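Local coordinates for protein sortase B (Clostridium perfringens, PDB 5YFK) that is a class B sortase, a cysteine transpeptidase that probably joins sorting-signal proteins to the cell envelope through an acyl-thioester intermediate, at residues Asn131-Asn136 with Phe190-Ile195; Val139-Glu144 with Arg202-Ile207; Phe150-Val155 with Val220-Ile225; Ser154-Asn159 with Lys182-Lys187. The protein carries 1 engineered substitution. All blocks are in the same frame, centred on the assembly; numbering follows the deposited sequence.

Contact 1: Asn131-Asn136 with Phe190-Ile195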
loop_
_atom_site.group_PDB
_atom_site.type_symbol
_atom_site.label_atom_id
_atom_site.label_comp_id
_atom_site.label_asym_id
_atom_site.label_seq_id
_atom_site.Cartn_x
_atom_site.Cartn_y
_atom_site.Cartn_z
ATOM N N ASN A 131 17.376 -11.042 0.464
ATOM C CA ASN A 131 18.263 -9.993 0.936
ATOM C C ASN A 131 17.494 -8.680 1.043
ATOM O O ASN A 131 17.600 -7.979 2.035
ATOM C CB ASN A 131 19.452 -9.808 -0.011
ATOM C CG ASN A 131 20.538 -10.848 0.197
ATOM O OD1 ASN A 131 20.703 -11.403 1.295
ATOM N ND2 ASN A 131 21.302 -11.102 -0.854
ATOM N N PHE A 132 16.755 -8.340 -0.010
ATOM C CA PHE A 132 15.914 -7.149 0.001
ATOM C C PHE A 132 14.930 -7.149 1.167
ATOM O O PHE A 132 14.711 -6.101 1.786
ATOM C CB PHE A 132 15.149 -7.044 -1.320
ATOM C CG PHE A 132 14.631 -5.653 -1.623
ATOM C CD1 PHE A 132 13.398 -5.235 -1.125
ATOM C CD2 PHE A 132 15.459 -4.715 -2.207
ATOM C CE1 PHE A 132 12.953 -3.944 -1.333
ATOM C CE2 PHE A 132 15.034 -3.419 -2.424
ATOM C CZ PHE A 132 13.783 -3.025 -1.954
ATOM N N PHE A 133 14.150 -8.231 1.274
ATOM C CA PHE A 133 13.198 -8.421 2.395
ATOM C C PHE A 133 13.857 -8.187 3.760
ATOM O O PHE A 133 13.296 -7.539 4.638
ATOM C CB PHE A 133 12.594 -9.841 2.336
ATOM C CG PHE A 133 11.627 -10.162 3.452
ATOM C CD1 PHE A 133 12.069 -10.765 4.617
ATOM C CD2 PHE A 133 10.263 -10.003 3.275
ATOM C CE1 PHE A 133 11.198 -11.051 5.637
ATOM C CE2 PHE A 133 9.366 -10.391 4.261
ATOM C CZ PHE A 133 9.844 -10.908 5.451
ATOM N N ASN A 134 15.030 -8.769 3.967
ATOM C CA ASN A 134 15.744 -8.565 5.214
ATOM C C ASN A 134 16.146 -7.129 5.466
ATOM O O ASN A 134 16.153 -6.676 6.611
ATOM C CB ASN A 134 16.999 -9.444 5.249
ATOM C CG ASN A 134 16.671 -10.904 5.458
ATOM O OD1 ASN A 134 15.555 -11.247 5.863
ATOM N ND2 ASN A 134 17.584 -11.776 5.043
ATOM N N ALA A 135 16.509 -6.422 4.396
ATOM C CA ALA A 135 17.145 -5.112 4.515
ATOM C C ALA A 135 16.124 -3.988 4.572
ATOM O O ALA A 135 16.368 -2.948 5.207
ATOM C CB ALA A 135 18.092 -4.887 3.352
ATOM N N ASN A 136 14.944 -4.234 3.999
ATOM C CA ASN A 136 13.921 -3.209 3.857
ATOM C C ASN A 136 12.603 -3.593 4.527
ATOM O O ASN A 136 11.872 -4.451 4.032
ATOM C CB ASN A 136 13.708 -2.918 2.387
ATOM C CG ASN A 136 14.985 -2.426 1.713
ATOM O OD1 ASN A 136 15.462 -1.328 1.986
ATOM N ND2 ASN A 136 15.614 -3.292 0.961
ATOM N N PHE A 190 9.333 -15.710 3.232
ATOM C CA PHE A 190 10.372 -15.382 4.216
ATOM C C PHE A 190 9.743 -15.077 5.579
ATOM O O PHE A 190 8.742 -14.358 5.670
ATOM C CB PHE A 190 11.230 -14.178 3.770
ATOM C CG PHE A 190 11.748 -14.272 2.364
ATOM C CD1 PHE A 190 12.518 -15.336 1.960
ATOM C CD2 PHE A 190 11.449 -13.284 1.429
ATOM C CE1 PHE A 190 12.946 -15.454 0.650
ATOM C CE2 PHE A 190 11.819 -13.426 0.112
ATOM C CZ PHE A 190 12.609 -14.497 -0.274
ATOM N N LYS A 191 10.390 -15.560 6.638
ATOM C CA LYS A 191 9.922 -15.349 8.010
ATOM C C LYS A 191 10.623 -14.140 8.641
ATOM O O LYS A 191 11.826 -13.969 8.486
ATOM C CB LYS A 191 10.171 -16.617 8.826
ATOM C CG LYS A 191 10.065 -16.448 10.332
ATOM C CD LYS A 191 8.662 -16.744 10.829
ATOM C CE LYS A 191 8.455 -16.153 12.215
ATOM N NZ LYS A 191 7.050 -16.322 12.664
ATOM N N ARG A 192 9.834 -13.202 9.159
ATOM C CA ARG A 192 10.354 -12.090 9.953
ATOM C C ARG A 192 10.400 -12.460 11.431
ATOM O O ARG A 192 9.358 -12.706 12.063
ATOM C CB ARG A 192 9.484 -10.838 9.779
ATOM C CG ARG A 192 10.068 -9.592 10.432
ATOM C CD ARG A 192 11.166 -8.962 9.596
ATOM N NE ARG A 192 10.647 -8.332 8.386
ATOM C CZ ARG A 192 11.400 -7.978 7.357
ATOM N NH1 ARG A 192 10.856 -7.366 6.317
ATOM N NH2 ARG A 192 12.712 -8.231 7.365
ATOM N N ASP A 193 11.613 -12.494 11.975
ATOM C CA ASP A 193 11.815 -12.922 13.346
ATOM C C ASP A 193 11.333 -11.861 14.329
ATOM O O ASP A 193 11.589 -10.671 14.142
ATOM C CB ASP A 193 13.300 -13.201 13.599
ATOM C CG ASP A 193 13.820 -14.386 12.812
ATOM O OD1 ASP A 193 13.012 -15.228 12.362
ATOM O OD2 ASP A 193 15.058 -14.539 12.754
ATOM N N GLY A 194 10.633 -12.303 15.374
ATOM C CA GLY A 194 10.367 -11.469 16.551
ATOM C C GLY A 194 9.265 -10.437 16.333
ATOM O O GLY A 194 9.152 -9.470 17.079
ATOM N N ILE A 195 8.440 -10.659 15.321
ATOM C CA ILE A 195 7.448 -9.667 14.894
ATOM C C ILE A 195 6.191 -9.706 15.787
ATOM O O ILE A 195 5.338 -8.825 15.702
ATOM C CB ILE A 195 7.064 -9.884 13.408
ATOM C CG1 ILE A 195 6.484 -8.604 12.801
ATOM C CG2 ILE A 195 6.065 -11.017 13.251
ATOM C CD1 ILE A 195 7.382 -7.973 11.767
#
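The ring of Phe133 is held between Arg192 on one face and Phe190 on the other. The guanidinium of Arg192 stacks flat on it, with planes 7° apart and CZ of Arg192 3.9 Å from the centroid of the Phe133 ring. This is also a cation-pi contact. On the opposite face, CB of Phe190 makes a CH-pi contact 3.7 Å from the centroid of the Phe133 ring. The two phenyl rings meet obliquely.

Arg192 also grips the backbone of the residue it stacks on. Arg192 NH1 (3.0 Å) and Arg192 NH2 (2.9 Å) both hydrogen-bond to Phe133 O, an end-on fork closing on one atom. The oxygen sits near the guanidinium plane, but both nitrogens come from the same face of the carbonyl. A chain bent at chi2 (79°) and chi3 (71°) folds the guanidinium back over the ring. The fork and the stack together fix its rotation. Its NE is used separately, on Ile152 O.

Phe133 belongs to helix 130-135, and Arg192 to the loop between helix 174-186 and strand 203-210. Strand 146-159 adjoins both, with Ile152 and Val155 against Phe133 and Val155 also against Phe190.

Contact 2: Val139-Glu144 with Arg202-Ile207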
loop_
_atom_site.group_PDB
_atom_site.type_symbol
_atom_site.label_atom_id
_atom_site.label_comp_id
_atom_site.label_asym_id
_atom_site.label_seq_id
_atom_site.Cartn_x
_atom_site.Cartn_y
_atom_site.Cartn_z
ATOM N N VAL A 139 7.161 0.144 5.945
ATOM C CA VAL A 139 6.267 0.992 5.149
ATOM C C VAL A 139 5.747 2.115 6.057
ATOM O O VAL A 139 5.311 1.891 7.197
ATOM C CB VAL A 139 5.088 0.176 4.589
ATOM C CG1 VAL A 139 4.172 1.009 3.708
ATOM C CG2 VAL A 139 5.576 -1.032 3.836
ATOM N N THR A 140 5.921 3.338 5.601
ATOM C CA THR A 140 5.418 4.506 6.309
ATOM C C THR A 140 4.146 5.071 5.667
ATOM O O THR A 140 4.077 5.208 4.453
ATOM C CB THR A 140 6.515 5.587 6.343
ATOM O OG1 THR A 140 7.756 4.969 6.699
ATOM C CG2 THR A 140 6.192 6.650 7.388
ATOM N N LEU A 141 3.119 5.303 6.477
ATOM C CA LEU A 141 1.936 6.058 6.020
ATOM C C LEU A 141 1.860 7.408 6.698
ATOM O O LEU A 141 2.251 7.549 7.841
ATOM C CB LEU A 141 0.639 5.294 6.307
ATOM C CG LEU A 141 0.565 3.866 5.782
ATOM C CD1 LEU A 141 -0.783 3.236 6.090
ATOM C CD2 LEU A 141 0.918 3.798 4.294
ATOM N N TYR A 142 1.221 8.361 6.034
ATOM C CA TYR A 142 0.846 9.601 6.696
ATOM C C TYR A 142 -0.603 9.896 6.447
ATOM O O TYR A 142 -1.012 9.959 5.296
ATOM C CB TYR A 142 1.681 10.757 6.173
ATOM C CG TYR A 142 1.551 11.983 7.040
ATOM C CD1 TYR A 142 0.506 12.886 6.857
ATOM C CD2 TYR A 142 2.526 12.294 7.968
ATOM C CE1 TYR A 142 0.446 14.063 7.612
ATOM C CE2 TYR A 142 2.427 13.412 8.763
ATOM C CZ TYR A 142 1.393 14.299 8.566
ATOM O OH TYR A 142 1.371 15.446 9.316
ATOM N N ARG A 143 -1.395 9.844 7.512
ATOM C CA ARG A 143 -2.838 9.978 7.420
ATOM C C ARG A 143 -3.351 10.897 8.533
ATOM O O ARG A 143 -3.005 10.728 9.705
ATOM C CB ARG A 143 -3.516 8.612 7.554
ATOM C CG ARG A 143 -5.032 8.712 7.454
ATOM C CD ARG A 143 -5.720 7.393 7.096
ATOM N NE ARG A 143 -5.817 6.507 8.249
ATOM C CZ ARG A 143 -6.819 6.509 9.135
ATOM N NH1 ARG A 143 -6.703 5.807 10.247
ATOM N NH2 ARG A 143 -7.946 7.158 8.898
ATOM N N GLU A 144 -4.210 11.844 8.177
ATOM C CA GLU A 144 -4.805 12.726 9.188
ATOM C C GLU A 144 -3.739 13.288 10.118
ATOM O O GLU A 144 -3.840 13.182 11.355
ATOM C CB GLU A 144 -5.881 11.979 9.985
ATOM C CG GLU A 144 -7.016 11.465 9.108
ATOM C CD GLU A 144 -8.147 10.824 9.893
ATOM O OE1 GLU A 144 -9.273 10.797 9.355
ATOM O OE2 GLU A 144 -7.891 10.236 10.978
ATOM N N ARG A 202 -2.778 -4.252 13.724
ATOM C CA ARG A 202 -3.406 -3.696 12.535
ATOM C C ARG A 202 -2.458 -3.898 11.369
ATOM O O ARG A 202 -1.255 -3.647 11.493
ATOM C CB ARG A 202 -3.676 -2.200 12.714
ATOM C CG ARG A 202 -4.522 -1.663 11.571
ATOM C CD ARG A 202 -4.915 -0.206 11.741
ATOM N NE ARG A 202 -6.121 0.054 10.957
ATOM C CZ ARG A 202 -6.718 1.238 10.848
ATOM N NH1 ARG A 202 -7.908 1.322 10.265
ATOM N NH2 ARG A 202 -6.098 2.334 11.257
ATOM N N ILE A 203 -2.968 -4.387 10.256
ATOM C CA ILE A 203 -2.092 -4.691 9.151
ATOM C C ILE A 203 -2.372 -3.844 7.914
ATOM O O ILE A 203 -3.477 -3.331 7.729
ATOM C CB ILE A 203 -2.088 -6.191 8.791
ATOM C CG1 ILE A 203 -3.498 -6.693 8.457
ATOM C CG2 ILE A 203 -1.435 -6.981 9.938
ATOM C CD1 ILE A 203 -3.515 -8.037 7.729
ATOM N N LEU A 204 -1.380 -3.856 7.032
ATOM C CA LEU A 204 -1.392 -3.160 5.762
ATOM C C LEU A 204 -1.005 -4.168 4.683
ATOM O O LEU A 204 -0.007 -4.893 4.826
ATOM C CB LEU A 204 -0.357 -2.041 5.779
ATOM C CG LEU A 204 -0.201 -1.202 4.497
ATOM C CD1 LEU A 204 -1.429 -0.456 4.028
ATOM C CD2 LEU A 204 0.930 -0.232 4.698
ATOM N N THR A 205 -1.843 -4.288 3.673
ATOM C CA THR A 205 -1.595 -5.224 2.575
ATOM C C THR A 205 -1.395 -4.438 1.293
ATOM O O THR A 205 -2.285 -3.686 0.887
ATOM C CB THR A 205 -2.787 -6.178 2.421
ATOM O OG1 THR A 205 -3.009 -6.865 3.663
ATOM C CG2 THR A 205 -2.609 -7.165 1.259
ATOM N N LEU A 206 -0.280 -4.688 0.615
ATOM C CA LEU A 206 0.013 -4.040 -0.654
ATOM C C LEU A 206 -0.018 -5.053 -1.774
ATOM O O LEU A 206 0.610 -6.094 -1.670
ATOM C CB LEU A 206 1.401 -3.386 -0.633
ATOM C CG LEU A 206 1.735 -2.464 0.542
ATOM C CD1 LEU A 206 3.136 -1.905 0.397
ATOM C CD2 LEU A 206 0.713 -1.354 0.682
ATOM N N ILE A 207 -0.778 -4.740 -2.822
ATOM C CA ILE A 207 -1.033 -5.688 -3.900
ATOM C C ILE A 207 -0.699 -5.093 -5.244
ATOM O O ILE A 207 -1.200 -4.012 -5.614
ATOM C CB ILE A 207 -2.498 -6.177 -3.884
ATOM C CG1 ILE A 207 -2.773 -6.942 -2.579
ATOM C CG2 ILE A 207 -2.758 -7.090 -5.067
ATOM C CD1 ILE A 207 -4.251 -7.183 -2.334
#
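Leu204 sets its CD2 methyl against the notch formed by Val139 and Leu141. CD2 of Leu204 lies 3.6 Å from Val139 CG1 and 4.1 Å from Leu141 CD2. It is the bump of this contact, and the two side chains on strand 138-143 form the hollow. Leu204 holds CG anti to its backbone nitrogen (chi1 179°), which carries the branched end out toward the other strand. It meets Leu141 tip to tip but crosses Val139 at about a right angle.

Val139 spreads its two methyls over two leucines. While CG1 meets Leu204, Val139 CG2 lies 4.3 Å from Leu206 CD1, a looser touch. No hydrogen bond joins the segments.

At the other end the apolar surface gives way to two arginines. Arg143 NH1 comes within 3.7 Å of Arg202 NH2, at the edge of the Arg202 guanidinium, and the two planes are 81° apart. Arg202 NH1 is held by the backbone oxygens of Leu102 and Asp105, which probably eases the closeness of like charges.

The short strand segments run 105° apart, with axes 10.1 Å from each other. Ile59 of strand 55-61 touches Leu141 and Leu206, Ile108 of strand 107-111 touches Leu204, and Phe150 of strand 146-159 touches Leu141 and Leu204.

Contact 3: Phe150-Val155 with Val220-Ile225; sequences FEIFSV and VVAKEI
A classic beta bulge interrupts this antiparallel strand pair, where Phe153 and Ser154 both face Val221. Val221 O accepts from Phe153 N at 2.8 Å and from Ser154 N at 3.1 Å. Val221 N returns a bond to Ser154 O. Before the bulge, Glu151 and Lys223 form a hydrogen-bonded pair, with Glu151 N 2.7 Å from Lys223 O.

Phe153 has CG between its backbone nitrogen and carbonyl carbon (chi1 68°). The ring therefore swings across the partner strand. Val221 O lies over its face, Lys223 N lies at its edge, and Phe153 CZ touches Val221 CG1 at 3.5 Å.

Phe150, Ile152 and Val155 share one face of the sheet with Val220, Ala222 and Glu224. There Glu224 CB makes a CH-pi contact 4.0 Å from the Phe150 ring centroid. Ile152 CG2 packs on Val220 CG1 at 3.5 Å, and Phe150 CB on Ala222 CB at 3.6 Å.

Strand 216-225 also bonds to strand 203-210 on its other edge, through Leu204 and Leu206. These three adjacent strands are part of the beta-barrel fold of sortases.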
loop_
_atom_site.group_PDB
_atom_site.type_symbol
_atom_site.label_atom_id
_atom_site.label_comp_id
_atom_site.label_asym_id
_atom_site.label_seq_id
_atom_site.Cartn_x
_atom_site.Cartn_y
_atom_site.Cartn_z
ATOM N N PHE A 150 4.656 0.508 9.537
ATOM C CA PHE A 150 4.262 -0.905 9.439
ATOM C C PHE A 150 5.470 -1.773 9.062
ATOM O O PHE A 150 6.315 -1.362 8.257
ATOM C CB PHE A 150 3.191 -1.043 8.354
ATOM C CG PHE A 150 1.875 -0.421 8.729
ATOM C CD1 PHE A 150 1.695 0.947 8.614
ATOM C CD2 PHE A 150 0.772 -1.217 9.000
ATOM C CE1 PHE A 150 0.459 1.517 8.920
ATOM C CE2 PHE A 150 -0.415 -0.649 9.451
ATOM C CZ PHE A 150 -0.562 0.731 9.415
ATOM N N GLU A 151 5.684 -2.872 9.784
ATOM C CA GLU A 151 6.815 -3.718 9.480
ATOM C C GLU A 151 6.365 -4.928 8.666
ATOM O O GLU A 151 5.425 -5.597 9.027
ATOM C CB GLU A 151 7.527 -4.200 10.740
ATOM C CG GLU A 151 8.816 -4.910 10.413
ATOM C CD GLU A 151 9.552 -5.419 11.638
ATOM O OE1 GLU A 151 9.245 -4.952 12.751
ATOM O OE2 GLU A 151 10.585 -6.092 11.434
ATOM N N ILE A 152 6.982 -5.089 7.506
ATOM C CA ILE A 152 6.641 -6.152 6.553
ATOM C C ILE A 152 7.000 -7.482 7.157
ATOM O O ILE A 152 8.140 -7.660 7.619
ATOM C CB ILE A 152 7.435 -5.992 5.245
ATOM C CG1 ILE A 152 6.940 -4.743 4.515
ATOM C CG2 ILE A 152 7.264 -7.234 4.374
ATOM C CD1 ILE A 152 7.841 -4.285 3.393
ATOM N N PHE A 153 6.041 -8.397 7.159
ATOM C CA PHE A 153 6.247 -9.745 7.723
ATOM C C PHE A 153 5.946 -10.859 6.702
ATOM O O PHE A 153 6.204 -12.039 6.953
ATOM C CB PHE A 153 5.453 -9.925 9.031
ATOM C CG PHE A 153 3.965 -9.939 8.864
ATOM C CD1 PHE A 153 3.306 -11.104 8.520
ATOM C CD2 PHE A 153 3.243 -8.736 8.868
ATOM C CE1 PHE A 153 1.952 -11.096 8.243
ATOM C CE2 PHE A 153 1.872 -8.741 8.713
ATOM C CZ PHE A 153 1.212 -9.939 8.460
ATOM N N SER A 154 5.260 -10.504 5.626
ATOM C CA SER A 154 4.891 -11.515 4.611
ATOM C C SER A 154 5.110 -10.980 3.213
ATOM O O SER A 154 4.692 -9.875 2.898
ATOM C CB SER A 154 3.439 -11.945 4.763
ATOM O OG SER A 154 3.113 -12.935 3.786
ATOM N N VAL A 155 5.647 -11.815 2.329
ATOM C CA VAL A 155 5.668 -11.524 0.908
ATOM C C VAL A 155 5.356 -12.818 0.146
ATOM O O VAL A 155 5.781 -13.896 0.543
ATOM C CB VAL A 155 7.042 -10.986 0.410
ATOM C CG1 VAL A 155 8.172 -11.976 0.721
ATOM C CG2 VAL A 155 6.999 -10.721 -1.081
ATOM N N VAL A 220 2.527 -7.874 -0.365
ATOM C CA VAL A 220 3.289 -7.614 0.826
ATOM C C VAL A 220 2.354 -7.223 1.982
ATOM O O VAL A 220 1.393 -6.490 1.791
ATOM C CB VAL A 220 4.336 -6.502 0.613
ATOM C CG1 VAL A 220 4.986 -6.138 1.941
ATOM C CG2 VAL A 220 5.414 -6.979 -0.367
ATOM N N VAL A 221 2.513 -7.902 3.111
ATOM C CA VAL A 221 1.703 -7.614 4.300
ATOM C C VAL A 221 2.619 -7.191 5.451
ATOM O O VAL A 221 3.688 -7.775 5.687
ATOM C CB VAL A 221 0.851 -8.834 4.731
ATOM C CG1 VAL A 221 -0.285 -8.409 5.635
ATOM C CG2 VAL A 221 0.279 -9.564 3.504
ATOM N N ALA A 222 2.195 -6.145 6.150
ATOM C CA ALA A 222 2.999 -5.500 7.186
ATOM C C ALA A 222 2.094 -5.172 8.376
ATOM O O ALA A 222 0.870 -5.013 8.214
ATOM C CB ALA A 222 3.613 -4.218 6.633
ATOM N N LYS A 223 2.665 -5.236 9.573
ATOM C CA LYS A 223 1.952 -4.872 10.802
ATOM C C LYS A 223 2.403 -3.573 11.413
ATOM O O LYS A 223 3.597 -3.243 11.432
ATOM C CB LYS A 223 2.065 -5.972 11.864
ATOM C CG LYS A 223 3.470 -6.244 12.322
ATOM C CD LYS A 223 3.448 -7.055 13.602
ATOM C CE LYS A 223 3.417 -6.196 14.853
ATOM N NZ LYS A 223 3.258 -7.029 16.082
ATOM N N GLU A 224 1.455 -2.880 12.029
ATOM C CA GLU A 224 1.749 -1.575 12.598
ATOM C C GLU A 224 2.613 -1.753 13.824
ATOM O O GLU A 224 2.345 -2.621 14.652
ATOM C CB GLU A 224 0.496 -0.811 12.954
ATOM C CG GLU A 224 0.822 0.628 13.287
ATOM C CD GLU A 224 -0.400 1.496 13.410
ATOM O OE1 GLU A 224 -1.544 1.010 13.208
ATOM O OE2 GLU A 224 -0.187 2.696 13.667
ATOM N N ILE A 225 3.675 -0.960 13.888
ATOM C CA ILE A 225 4.567 -0.960 15.018
ATOM C C ILE A 225 4.717 0.426 15.610
ATOM O O ILE A 225 4.405 1.425 14.957
ATOM C CB ILE A 225 5.951 -1.481 14.631
ATOM C CG1 ILE A 225 6.618 -0.536 13.626
ATOM C CG2 ILE A 225 5.837 -2.892 14.084
ATOM C CD1 ILE A 225 8.070 -0.876 13.368
#

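Contact 4: Ser154-Asn159 with Lys182-Lys187; sequences SVYQEN and KEQESK
The backbones of strand 146-159 and the end of helix 174-186 come nearest at Ser154 and Glu185, whose CA atoms are 5.5 Å apart. Ser154 OG donates to Gln184 O at 2.8 Å, from above the carbonyl plane. The hydroxyl thus binds a main-chain oxygen in the last turn of the helix.

Tyr156 crosses to the same helix. Tyr156 OH donates to Gln184 OE1 at 2.7 Å, 15° from the plane of that carbonyl. The amide is turned 63° from the ring. A water donates to the hydroxyl of Tyr156 and accepts from Gln184 NE2, so it bridges the two side chains. Gln184 NE2 also donates to Glu183 OE1 at 3.0 Å, which helps fix the amide's rotation.

The helix lies beside the sortase beta-barrel, and the far end of strand 146-159 runs toward the predicted active site. Arg217, the predicted transition-state stabiliser, pairs through its backbone with Glu158.

Lys187 lies over a face of the Tyr156 ring. Lys187 CD is 3.7 Å from the Tyr156 ring centroid, a CH-pi contact. A bend at chi4 (-87°) then turns the amine to Glu158, where Lys187 NZ meets the syn lone pair of Glu158 OE2 at 3.0 Å in a salt bridge. NZ has a second acidic partner in Glu166 of helix 160-166. Leu163 of the same helix touches both Tyr156 and Glu158.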
loop_
_atom_site.group_PDB
_atom_site.type_symbol
_atom_site.label_atom_id
_atom_site.label_comp_id
_atom_site.label_asym_id
_atom_site.label_seq_id
_atom_site.Cartn_x
_atom_site.Cartn_y
_atom_site.Cartn_z
ATOM N N SER A 154 5.260 -10.504 5.626
ATOM C CA SER A 154 4.891 -11.515 4.611
ATOM C C SER A 154 5.110 -10.980 3.213
ATOM O O SER A 154 4.692 -9.875 2.898
ATOM C CB SER A 154 3.439 -11.945 4.763
ATOM O OG SER A 154 3.113 -12.935 3.786
ATOM N N VAL A 155 5.647 -11.815 2.329
ATOM C CA VAL A 155 5.668 -11.524 0.908
ATOM C C VAL A 155 5.356 -12.818 0.146
ATOM O O VAL A 155 5.781 -13.896 0.543
ATOM C CB VAL A 155 7.042 -10.986 0.410
ATOM C CG1 VAL A 155 8.172 -11.976 0.721
ATOM C CG2 VAL A 155 6.999 -10.721 -1.081
ATOM N N TYR A 156 4.448 -12.724 -0.810
ATOM C CA TYR A 156 4.072 -13.881 -1.623
ATOM C C TYR A 156 3.489 -13.514 -2.977
ATOM O O TYR A 156 3.086 -12.369 -3.214
ATOM C CB TYR A 156 3.130 -14.827 -0.842
ATOM C CG TYR A 156 1.792 -14.244 -0.440
ATOM C CD1 TYR A 156 1.644 -13.542 0.764
ATOM C CD2 TYR A 156 0.678 -14.371 -1.267
ATOM C CE1 TYR A 156 0.434 -12.998 1.131
ATOM C CE2 TYR A 156 -0.566 -13.916 -0.865
ATOM C CZ TYR A 156 -0.670 -13.172 0.294
ATOM O OH TYR A 156 -1.881 -12.644 0.665
ATOM N N GLN A 157 3.351 -14.508 -3.855
ATOM C CA GLN A 157 2.591 -14.266 -5.063
ATOM C C GLN A 157 1.696 -15.446 -5.346
ATOM O O GLN A 157 1.964 -16.582 -4.921
ATOM C CB GLN A 157 3.485 -13.925 -6.265
ATOM C CG GLN A 157 4.618 -14.884 -6.541
ATOM C CD GLN A 157 5.481 -14.465 -7.739
ATOM O OE1 GLN A 157 5.487 -13.306 -8.161
ATOM N NE2 GLN A 157 6.087 -15.439 -8.365
ATOM N N GLU A 158 0.588 -15.168 -5.993
ATOM C CA GLU A 158 -0.312 -16.245 -6.360
ATOM C C GLU A 158 -1.246 -15.773 -7.419
ATOM O O GLU A 158 -1.222 -14.628 -7.817
ATOM C CB GLU A 158 -1.108 -16.744 -5.138
ATOM C CG GLU A 158 -1.920 -15.670 -4.438
ATOM C CD GLU A 158 -2.686 -16.192 -3.214
ATOM O OE1 GLU A 158 -3.911 -15.983 -3.127
ATOM O OE2 GLU A 158 -2.099 -16.921 -2.391
ATOM N N ASN A 159 -2.089 -16.687 -7.861
ATOM C CA ASN A 159 -3.035 -16.408 -8.905
ATOM C C ASN A 159 -4.049 -15.322 -8.483
ATOM O O ASN A 159 -4.577 -15.365 -7.378
ATOM C CB ASN A 159 -3.771 -17.705 -9.209
ATOM C CG ASN A 159 -4.938 -17.490 -10.114
ATOM O OD1 ASN A 159 -6.045 -17.220 -9.646
ATOM N ND2 ASN A 159 -4.698 -17.548 -11.405
ATOM N N LYS A 182 -2.555 -15.681 10.651
ATOM C CA LYS A 182 -1.788 -16.934 10.519
ATOM C C LYS A 182 -1.643 -17.392 9.062
ATOM O O LYS A 182 -0.524 -17.724 8.613
ATOM C CB LYS A 182 -2.429 -18.030 11.392
ATOM C CG LYS A 182 -1.897 -19.442 11.150
ATOM C CD LYS A 182 -1.962 -20.282 12.413
ATOM C CE LYS A 182 -2.670 -21.605 12.195
ATOM N NZ LYS A 182 -2.817 -22.327 13.491
ATOM N N GLU A 183 -2.727 -17.272 8.296
ATOM C CA GLU A 183 -2.705 -17.619 6.882
ATOM C C GLU A 183 -1.717 -16.707 6.157
ATOM O O GLU A 183 -0.921 -17.172 5.355
ATOM C CB GLU A 183 -4.092 -17.462 6.251
ATOM C CG GLU A 183 -4.062 -17.330 4.728
ATOM C CD GLU A 183 -5.383 -16.877 4.087
ATOM O OE1 GLU A 183 -5.865 -15.751 4.390
ATOM O OE2 GLU A 183 -5.792 -17.526 3.087
ATOM N N GLN A 184 -1.832 -15.400 6.376
ATOM C CA GLN A 184 -0.996 -14.435 5.647
ATOM C C GLN A 184 0.474 -14.618 5.985
ATOM O O GLN A 184 1.319 -14.631 5.099
ATOM C CB GLN A 184 -1.420 -13.000 5.937
ATOM C CG GLN A 184 -2.839 -12.700 5.498
ATOM C CD GLN A 184 -2.998 -12.778 3.998
ATOM O OE1 GLN A 184 -2.257 -12.132 3.258
ATOM N NE2 GLN A 184 -3.842 -13.704 3.539
ATOM N N GLU A 185 0.754 -14.941 7.246
ATOM C CA GLU A 185 2.127 -15.158 7.673
ATOM C C GLU A 185 2.683 -16.478 7.100
ATOM O O GLU A 185 3.803 -16.511 6.598
ATOM C CB GLU A 185 2.204 -15.170 9.194
ATOM C CG GLU A 185 3.622 -15.288 9.731
ATOM C CD GLU A 185 3.686 -15.281 11.253
ATOM O OE1 GLU A 185 2.844 -15.948 11.896
ATOM O OE2 GLU A 185 4.617 -14.649 11.792
ATOM N N SER A 186 1.852 -17.520 7.101
ATOM C CA SER A 186 2.234 -18.845 6.620
ATOM C C SER A 186 2.551 -18.866 5.153
ATOM O O SER A 186 3.387 -19.635 4.702
ATOM C CB SER A 186 1.109 -19.852 6.888
ATOM O OG SER A 186 1.003 -20.061 8.275
ATOM N N LYS A 187 1.892 -17.997 4.403
ATOM C CA LYS A 187 2.122 -17.860 2.969
ATOM C C LYS A 187 3.497 -17.251 2.605
ATOM O O LYS A 187 3.887 -17.266 1.439
ATOM C CB LYS A 187 1.029 -16.959 2.376
ATOM C CG LYS A 187 -0.293 -17.632 2.127
ATOM C CD LYS A 187 -1.160 -16.710 1.300
ATOM C CE LYS A 187 -2.617 -17.111 1.298
ATOM N NZ LYS A 187 -2.872 -18.094 0.223
HETATM O O HOH W 1 -4.151 -14.297 0.621
#

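Contact 2 is the most central and is apolar at its middle, with two arginines at one end. Contact 3 is also buried but depends on main-chain bonds between neighbouring strands. The two join directly, as Leu204 N and Leu206 N probably bond to Ala222 O and Val220 O. Farther out, contact 1 joins a helix to a loop beside strand 146-159, and contact 4 sets a helix end on that strand. Polar side chains do more of the work in both. Contacts 3 and 4 share Ser154 and Val155. Contact 1 is tied to contact 3 by a probable hydrogen bond from Lys223 NZ to Ile195 O, and to contact 4 by a salt bridge from Lys191 to Glu185. Contact 1 is partly exposed, while contact 4 is largely buried.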